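Local coordinates for DNA repair protein PprA (PDB 6MC8), which is a radiation-induced, DNA-binding protein of DNA damage repair that probably also forms filaments and acts in genome segregation, at residues E66-L69 against T70-L73. The protein carries 2 engineered substitutions. Sequence-based numbering, arbitrary orientation.
Sequences EAQL and TQEL
Gln68 and Glu72, one turn apart on helix 62-80, are joined by a side-chain hydrogen bond from Gln68 NE2 to Glu72 OE2 (3.2 Å, 164° at the hydrogen). The acceptor lies nearly in the amide plane of Gln68, whereas the amide nitrogen approaches from above the carboxylate plane. With CG anti to the backbone N (chi1 -173°) and a bend at chi2, the glutamine chain leaves the helix but leans toward its C-terminal end, where NE2 also bonds weakly to Gln71 OE1. The Glu72 carboxylate is further gripped by Ser50 OG at OE1 and Asp51 N at OE2. Were Gln68 cut back to an alanine here, Glu72 OE2 would probably lose its donor from within the helix, keeping Asp51 N, and Gln71 OE1 its weak one. Glu66 O accepts from Thr70 N (3.1 Å), above the carbonyl plane, and from Thr70 OG1 (2.8 Å), nearly along the C=O axis, the usual helical threonine bond one turn back. Thr70 OG1 in turn accepts from Ala91 N, and Glu66 OE2 from Leu93 N. Ordinary i to i+4 bonds satisfy the carbonyls of Ala67, Gln68 and Leu69. Helix 62-80 thus meets strand 89-95 through Glu66, Leu69 and Thr70, helix 52-57 through Gln68, Leu69 and Glu72, and Phe39 of helix 35-43 through Leu69 and Glu72.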
loop_
_atom_site.group_PDB
_atom_site.type_symbol
_atom_site.label_atom_id
_atom_site.label_comp_id
_atom_site.label_asym_id
_atom_site.label_seq_id
_atom_site.Cartn_x
_atom_site.Cartn_y
_atom_site.Cartn_z
ATOM N N GLU A 66 27.814 -11.497 -8.158
ATOM C CA GLU A 66 26.422 -11.662 -8.560
ATOM C C GLU A 66 25.559 -10.510 -8.066
ATOM O O GLU A 66 24.517 -10.212 -8.658
ATOM C CB GLU A 66 25.889 -13.000 -8.051
ATOM C CG GLU A 66 26.421 -14.194 -8.821
ATOM C CD GLU A 66 26.054 -15.517 -8.192
ATOM O OE1 GLU A 66 25.536 -15.514 -7.060
ATOM O OE2 GLU A 66 26.289 -16.558 -8.829
ATOM N N ALA A 67 25.972 -9.851 -6.984
ATOM C CA ALA A 67 25.267 -8.656 -6.540
ATOM C C ALA A 67 25.495 -7.498 -7.502
ATOM O O ALA A 67 24.593 -6.689 -7.734
ATOM C CB ALA A 67 25.704 -8.278 -5.127
ATOM N N GLN A 68 26.694 -7.412 -8.078
ATOM C CA GLN A 68 26.967 -6.369 -9.056
ATOM C C GLN A 68 26.322 -6.691 -10.396
ATOM O O GLN A 68 25.887 -5.783 -11.111
ATOM C CB GLN A 68 28.474 -6.179 -9.208
ATOM C CG GLN A 68 28.885 -5.009 -10.076
ATOM C CD GLN A 68 28.518 -3.677 -9.465
ATOM O OE1 GLN A 68 28.594 -3.498 -8.256
ATOM N NE2 GLN A 68 28.145 -2.726 -10.304
ATOM N N LEU A 69 26.202 -7.974 -10.719
ATOM C CA LEU A 69 25.549 -8.404 -11.972
ATOM C C LEU A 69 24.069 -8.039 -11.932
ATOM O O LEU A 69 23.545 -7.580 -12.909
ATOM C CB LEU A 69 25.762 -9.904 -12.163
ATOM C CG LEU A 69 27.136 -10.307 -12.663
ATOM C CD1 LEU A 69 27.230 -11.796 -12.755
ATOM C CD2 LEU A 69 27.406 -9.716 -14.004
ATOM N N THR A 70 23.464 -8.259 -10.787
ATOM C CA THR A 70 22.063 -7.937 -10.511
ATOM C C THR A 70 21.869 -6.431 -10.527
ATOM O O THR A 70 20.872 -6.010 -10.987
ATOM C CB THR A 70 21.663 -8.570 -9.185
ATOM O OG1 THR A 70 21.839 -9.958 -9.401
ATOM C CG2 THR A 70 20.245 -8.278 -8.777
ATOM N N GLN A 71 22.816 -5.688 -9.983
ATOM C CA GLN A 71 22.694 -4.225 -9.927
ATOM C C GLN A 71 22.717 -3.671 -11.340
ATOM O O GLN A 71 21.903 -2.850 -11.627
ATOM C CB GLN A 71 23.749 -3.628 -9.004
ATOM C CG GLN A 71 23.805 -2.115 -9.042
ATOM C CD GLN A 71 24.877 -1.483 -8.195
ATOM O OE1 GLN A 71 25.891 -1.029 -8.672
ATOM N NE2 GLN A 71 24.653 -1.432 -6.904
ATOM N N GLU A 72 23.581 -4.208 -12.186
ATOM C CA GLU A 72 23.729 -3.677 -13.532
ATOM C C GLU A 72 22.601 -4.143 -14.442
ATOM O O GLU A 72 22.212 -3.426 -15.369
ATOM C CB GLU A 72 25.091 -4.076 -14.089
ATOM C CG GLU A 72 26.240 -3.406 -13.370
ATOM C CD GLU A 72 27.590 -3.834 -13.888
ATOM O OE1 GLU A 72 27.645 -4.756 -14.720
ATOM O OE2 GLU A 72 28.603 -3.245 -13.465
ATOM N N LEU A 73 22.061 -5.336 -14.186
ATOM C CA LEU A 73 20.919 -5.824 -14.952
ATOM C C LEU A 73 19.661 -5.021 -14.647
ATOM O O LEU A 73 18.853 -4.761 -15.545
ATOM C CB LEU A 73 20.690 -7.303 -14.656
ATOM C CG LEU A 73 19.541 -8.030 -15.353
ATOM C CD1 LEU A 73 19.774 -8.164 -16.842
ATOM C CD2 LEU A 73 19.318 -9.375 -14.715
#